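Side-chain contacts in putative transcriptional regulator (Clostridium difficile, PDB 3QI7), which is of unknown function but has the fold of a periplasmic binding protein and probably binds a small ligand, perhaps a sugar: residues K125-L128 / S129-V132; Y302-M306 / D307-P311; A318-M321 / V322-L326. All coordinates share one frame; numbering follows the deposited sequence. Where two conformers were deposited one is given.

Interaction 1: residues K125-L128 / S129-V132; sequences KNQL and SQFV
Gln127 and Phe131 meet one helical turn apart in a local i to i+4 contact on the short helix 125-131, the crossover helix of the beta-alpha-beta unit that leads from strand 115-118 to strand 134-137. The two side chains run alongside each other in the same direction. Gln127 is bent at chi2 (-80°), which swings its amide over toward the ring, and OE1 arrives at the ring edge, in the plane of the ring, 3.6 Å from Phe131 CE2. The amide plane itself is tilted 68° from that of the ring. In the conformer given, CG of Gln130 lies over the centre of one face of the same ring, 4.0 Å above the plane, while Leu101 and Gln105 of helix 101-110 also touch Phe131.

Farther round the helix, Leu128 CD2 packs against Val132 CG2 at 4.1 Å. The backbone carries the polar part: Ser129 N bonds to Lys125 O, Phe131 N to Gln127 O at 3.0 Å, and Val132 N to Leu128 O at 2.9 Å, the last made just where Val132 leaves helical geometry. In the conformer given, Ser129 OG bonds to Asn360 OD1.

An aromatic C-H edge carries a slight positive charge, so the side-chain amide oxygen OE1 of Gln127 is probably drawn to it by a weak electrostatic attraction, added to ordinary van der Waals packing.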
# COMPACT_ATOMS: atom_id res chain seq x y z
N LYS A 125 -12.25 -0.77 -11.27
CA LYS A 125 -10.95 -0.91 -11.94
C LYS A 125 -11.05 -0.86 -13.46
O LYS A 125 -10.14 -0.40 -14.15
CB LYS A 125 -10.27 -2.19 -11.50
CG LYS A 125 -9.71 -2.11 -10.07
CD LYS A 125 -9.34 -3.49 -9.55
CE LYS A 125 -8.99 -3.42 -8.05
NZ LYS A 125 -7.82 -4.25 -7.77
N ASN A 126 -12.14 -1.38 -13.99
CA ASN A 126 -12.38 -1.31 -15.42
C ASN A 126 -12.60 0.14 -15.89
O ASN A 126 -12.12 0.56 -16.95
CB ASN A 126 -13.57 -2.19 -15.80
CG ASN A 126 -13.28 -3.66 -15.59
OD1 ASN A 126 -12.87 -4.35 -16.52
ND2 ASN A 126 -13.41 -4.13 -14.36
N GLN A 127 -13.33 0.90 -15.08
CA GLN A 127 -13.57 2.31 -15.37
C GLN A 127 -12.27 3.10 -15.29
O GLN A 127 -11.98 3.95 -16.13
CB GLN A 127 -14.58 2.86 -14.37
CG GLN A 127 -15.95 2.26 -14.49
CD GLN A 127 -16.70 2.90 -15.60
OE1 GLN A 127 -17.01 4.10 -15.54
NE2 GLN A 127 -16.99 2.13 -16.64
N LEU A 128 -11.48 2.82 -14.26
CA LEU A 128 -10.16 3.42 -14.15
C LEU A 128 -9.31 3.17 -15.41
O LEU A 128 -8.64 4.08 -15.92
CB LEU A 128 -9.44 2.88 -12.92
CG LEU A 128 -9.85 3.39 -11.54
CD1 LEU A 128 -9.05 2.68 -10.43
CD2 LEU A 128 -9.65 4.90 -11.39
N SER A 129 -9.33 1.95 -15.92
CA SER A 129 -8.52 1.60 -17.08
C SER A 129 -8.96 2.39 -18.32
O SER A 129 -8.11 2.86 -19.10
CB SER A 129 -8.59 0.10 -17.37
OG SER A 129 -7.96 -0.22 -18.61
N GLN A 130 -10.27 2.54 -18.49
CA GLN A 130 -10.85 3.24 -19.64
C GLN A 130 -10.48 4.73 -19.59
O GLN A 130 -10.13 5.31 -20.61
CB GLN A 130 -12.38 3.07 -19.67
CG GLN A 130 -13.05 3.46 -21.01
CD GLN A 130 -14.58 3.31 -20.99
OE1 GLN A 130 -15.15 2.64 -20.14
NE2 GLN A 130 -15.23 3.94 -21.95
N PHE A 131 -10.56 5.34 -18.41
CA PHE A 131 -10.56 6.83 -18.32
C PHE A 131 -9.32 7.49 -17.73
O PHE A 131 -9.19 8.71 -17.79
CB PHE A 131 -11.81 7.32 -17.56
CG PHE A 131 -13.10 6.96 -18.23
CD1 PHE A 131 -13.41 7.46 -19.47
CD2 PHE A 131 -14.01 6.11 -17.60
CE1 PHE A 131 -14.61 7.11 -20.10
CE2 PHE A 131 -15.21 5.76 -18.21
CZ PHE A 131 -15.51 6.26 -19.46
N VAL A 132 -8.42 6.69 -17.14
CA VAL A 132 -7.18 7.21 -16.54
C VAL A 132 -5.99 6.58 -17.25
O VAL A 132 -6.01 5.36 -17.55
CB VAL A 132 -7.15 6.91 -15.00
CG1 VAL A 132 -5.85 7.42 -14.36
CG2 VAL A 132 -8.40 7.49 -14.30

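Interaction 2: residues Y302-M306 / D307-P311; sequences YPMPM and DAFLP
Two selenomethionines, Met304 (in the conformer given) and Met306, both bring their selenium to the ring of Phe309, giving it two Met-aromatic contacts at the start of helix 306-324. In that conformer Met304 SE lies at the ring edge, near its plane, 4.0 Å from Phe309 CD1, and its chain crosses the phenylalanine at about a right angle. The bend at chi3 carries Met304 CE on to Ala308 CB, 4.0 Å away. Met306 instead runs alongside Phe309, its SE 4.1 Å from Phe309 CD2 and placed obliquely to the ring. Bends at chi2 and chi3 then fold its methyl back against Leu310, where Met306 CE is modelled 3.3 Å from Leu310 CG, an approach so tight that its exact value is somewhat doubtful.

In the backbone, Pro305 O accepts two bonds. Phe309 N approaches it in the carbonyl plane at 3.0 Å, whereas Ala308 N stands well above that plane at 3.1 Å. Leu310 N follows with a nearly straight bond to Met306 O. Phe345 meets the Phe309 ring, and Leu366 of strand 361-370 touches it too; Ala308, Phe309 and Leu310 are all buried.

This is a helix N-terminus with proline at the N-cap position, its carbonyl taking first-turn N-H groups, and apolar methionine and phenylalanine side chains packed beside it.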
# COMPACT_ATOMS: atom_id res chain seq x y z
N TYR A 302 7.08 -5.91 3.79
CA TYR A 302 7.67 -5.35 2.58
C TYR A 302 8.77 -4.35 2.97
O TYR A 302 8.83 -3.91 4.12
CB TYR A 302 6.63 -4.61 1.75
CG TYR A 302 5.40 -5.35 1.29
CD1 TYR A 302 5.45 -6.73 0.99
CD2 TYR A 302 4.21 -4.67 1.07
CE1 TYR A 302 4.33 -7.39 0.51
CE2 TYR A 302 3.07 -5.31 0.60
CZ TYR A 302 3.12 -6.68 0.32
OH TYR A 302 1.99 -7.32 -0.15
N PRO A 303 9.64 -3.95 2.02
CA PRO A 303 10.60 -2.88 2.30
C PRO A 303 9.95 -1.54 2.68
O PRO A 303 10.58 -0.71 3.35
CB PRO A 303 11.34 -2.72 0.95
CG PRO A 303 11.24 -3.99 0.34
CD PRO A 303 9.87 -4.49 0.68
N MSE A 304 8.72 -1.31 2.21
CA MSE A 304 7.98 -0.09 2.52
C MSE A 304 6.47 -0.33 2.42
O MSE A 304 6.06 -1.26 1.75
CB MSE A 304 8.41 1.10 1.63
CG MSE A 304 8.48 0.86 0.13
SE MSE A 304 9.42 2.28 -0.89
CE MSE A 304 8.52 3.88 -0.27
N PRO A 305 5.66 0.51 3.07
CA PRO A 305 4.23 0.27 2.96
C PRO A 305 3.74 0.59 1.57
O PRO A 305 4.30 1.44 0.93
CB PRO A 305 3.61 1.25 3.93
CG PRO A 305 4.78 2.05 4.57
CD PRO A 305 5.98 1.76 3.80
N MSE A 306 2.68 -0.06 1.16
CA MSE A 306 2.10 0.23 -0.16
C MSE A 306 1.54 1.70 -0.22
O MSE A 306 1.58 2.36 -1.28
CB MSE A 306 1.00 -0.79 -0.47
CG MSE A 306 1.51 -2.14 -0.94
SE MSE A 306 2.45 -1.92 -2.67
CE MSE A 306 1.06 -1.48 -3.81
N ASP A 307 1.03 2.20 0.91
CA ASP A 307 0.55 3.58 1.00
C ASP A 307 1.63 4.62 0.70
O ASP A 307 1.32 5.75 0.31
CB ASP A 307 -0.02 3.90 2.41
CG ASP A 307 -1.43 3.32 2.63
OD1 ASP A 307 -1.99 2.72 1.70
OD2 ASP A 307 -1.97 3.47 3.76
N ALA A 308 2.89 4.25 0.91
CA ALA A 308 4.03 5.09 0.51
C ALA A 308 4.60 4.75 -0.88
O ALA A 308 4.91 5.64 -1.67
CB ALA A 308 5.15 5.03 1.59
N PHE A 309 4.70 3.47 -1.18
CA PHE A 309 5.23 3.05 -2.47
C PHE A 309 4.43 3.51 -3.68
O PHE A 309 5.02 4.02 -4.63
CB PHE A 309 5.46 1.52 -2.50
CG PHE A 309 6.01 1.03 -3.79
CD1 PHE A 309 7.34 1.22 -4.11
CD2 PHE A 309 5.15 0.44 -4.74
CE1 PHE A 309 7.86 0.77 -5.34
CE2 PHE A 309 5.64 -0.02 -5.96
CZ PHE A 309 6.99 0.17 -6.28
N LEU A 310 3.11 3.30 -3.70
CA LEU A 310 2.33 3.59 -4.90
C LEU A 310 2.46 5.07 -5.30
O LEU A 310 2.79 5.37 -6.45
CB LEU A 310 0.86 3.17 -4.78
CG LEU A 310 0.63 1.66 -4.75
CD1 LEU A 310 -0.78 1.33 -4.20
CD2 LEU A 310 0.90 1.01 -6.15
N PRO A 311 2.18 6.00 -4.37
CA PRO A 311 2.32 7.41 -4.76
C PRO A 311 3.78 7.81 -5.13
O PRO A 311 3.97 8.57 -6.07
CB PRO A 311 1.79 8.18 -3.54
CG PRO A 311 1.93 7.25 -2.43
CD PRO A 311 1.68 5.88 -2.99

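Interaction 3: residues A318-M321 / V322-L326; sequences ATEM and VKQDL
Leu326 folds back over Met321, its CB 4.0 Å from Met321 CG and its CD1 equally far from Met321 CA, where the chain turns off the end of helix 306-324. The two side chains cross at a slant. Met321, a selenomethionine, runs out extended to SE and then bends at chi3 (85°), which brings CE to 3.7 Å from the backbone O of Leu326. Leu326 CD1 also lies 4.2 Å from Glu320 CG.

What returns Leu326 to the helix is a Schellman motif. Asp325 takes a positive phi (55°), reversing the chain, and Leu326 N then bonds to Met321 O at 2.9 Å, in the carbonyl plane and on a lone pair. Within the turn, Asp325 N makes a weak bond to Val322 O. Before it the helix runs regularly: Val322 N bonds to Ala318 O, Lys323 N to Thr319 O and Gln324 N to Glu320 O.

Glu320 bends at chi2 so that its carboxylate comes beside Gln324, with Glu320 OE2 3.4 Å from Gln324 CG. The carboxylate and amide planes are 27° apart, yet Glu320 OE2 and Gln324 NE2 remain 4.0 Å from each other, so the two chains meet through carbon and oxygen. Glu320 OE1 has a long, weak ion pair with Arg344. The Thr319 and Lys323 side chains lie side by side, CG2 to CD, while their polar ends go elsewhere, Thr319 OG1 to Tyr39 and Ile315 O, and Lys323 NZ to Gln57.

Around this helix end, Ala318 and Val322 pack on strands 88-94 and 115-118, Met321 touches Ile115, Thr319 and Lys323 reach strand 13-19, and Glu320 and Leu326 lie against Tyr336 of helix 334-345.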
# COMPACT_ATOMS: atom_id res chain seq x y z
N ALA A 318 5.50 9.64 -13.53
CA ALA A 318 4.99 10.86 -14.16
C ALA A 318 6.15 11.75 -14.60
O ALA A 318 6.20 12.20 -15.74
CB ALA A 318 4.06 11.63 -13.20
N THR A 319 7.09 12.02 -13.71
CA THR A 319 8.28 12.84 -14.04
C THR A 319 9.06 12.30 -15.25
O THR A 319 9.43 13.04 -16.18
CB THR A 319 9.20 12.95 -12.80
OG1 THR A 319 8.45 13.56 -11.75
CG2 THR A 319 10.46 13.79 -13.11
N GLU A 320 9.30 10.99 -15.26
CA GLU A 320 10.03 10.36 -16.34
C GLU A 320 9.25 10.48 -17.64
O GLU A 320 9.82 10.72 -18.71
CB GLU A 320 10.27 8.89 -16.02
CG GLU A 320 10.97 8.05 -17.10
CD GLU A 320 12.47 8.27 -17.17
OE1 GLU A 320 13.04 8.82 -16.21
OE2 GLU A 320 13.08 7.86 -18.19
N MSE A 321 7.94 10.28 -17.52
CA MSE A 321 7.07 10.32 -18.70
C MSE A 321 7.06 11.71 -19.32
O MSE A 321 7.09 11.84 -20.55
CB MSE A 321 5.63 9.87 -18.33
CG MSE A 321 5.50 8.38 -18.11
SE MSE A 321 3.71 7.91 -17.39
CE MSE A 321 2.86 7.81 -19.18
N VAL A 322 6.98 12.74 -18.48
CA VAL A 322 6.98 14.12 -18.97
C VAL A 322 8.36 14.46 -19.56
O VAL A 322 8.44 14.94 -20.67
CB VAL A 322 6.54 15.16 -17.89
CG1 VAL A 322 6.64 16.57 -18.47
CG2 VAL A 322 5.10 14.87 -17.41
N LYS A 323 9.44 14.14 -18.85
CA LYS A 323 10.78 14.43 -19.38
C LYS A 323 11.08 13.71 -20.69
O LYS A 323 11.72 14.29 -21.58
CB LYS A 323 11.88 14.12 -18.35
CG LYS A 323 12.05 15.22 -17.34
CD LYS A 323 13.02 14.81 -16.22
CE LYS A 323 13.41 16.01 -15.38
NZ LYS A 323 14.23 15.59 -14.22
N GLN A 324 10.59 12.49 -20.85
CA GLN A 324 10.91 11.67 -22.02
C GLN A 324 9.78 11.64 -23.07
O GLN A 324 9.90 10.94 -24.08
CB GLN A 324 11.27 10.25 -21.58
CG GLN A 324 12.44 10.13 -20.60
CD GLN A 324 13.77 10.53 -21.20
OE1 GLN A 324 13.93 10.59 -22.41
NE2 GLN A 324 14.74 10.81 -20.34
N ASP A 325 8.68 12.37 -22.83
CA ASP A 325 7.54 12.34 -23.74
C ASP A 325 7.01 10.90 -23.98
O ASP A 325 6.89 10.45 -25.12
CB ASP A 325 7.93 13.01 -25.08
CG ASP A 325 6.74 13.19 -26.02
OD1 ASP A 325 5.58 13.31 -25.56
OD2 ASP A 325 7.01 13.22 -27.23
N LEU A 326 6.74 10.19 -22.89
CA LEU A 326 6.19 8.83 -22.96
C LEU A 326 4.70 8.85 -22.68
O LEU A 326 4.21 9.73 -21.99
CB LEU A 326 6.84 7.94 -21.90
CG LEU A 326 8.36 7.94 -21.85
CD1 LEU A 326 8.82 7.23 -20.60
CD2 LEU A 326 8.95 7.33 -23.14

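Along the chain the order is interaction 1, interaction 2, interaction 3. Interactions 2 and 3 mark the two ends of a single helix, 306-324: the centre of interaction 2, at its start, lies about 5 Å, and that of interaction 3, at its finish, about 24 Å, from the centre of the chain. Interaction 1 belongs to a separate helix, 125-131. The three centres are 21 to 22 Å apart, and nearest atoms stay about 8 to 10 Å apart, so none touches another. All three nevertheless border the same mixed sheet: helix 125-131 links two of its strands, and helix 306-324 packs on it from strand 361-370 to strand 13-19, so a late helix covers a sheet built mostly from early strands.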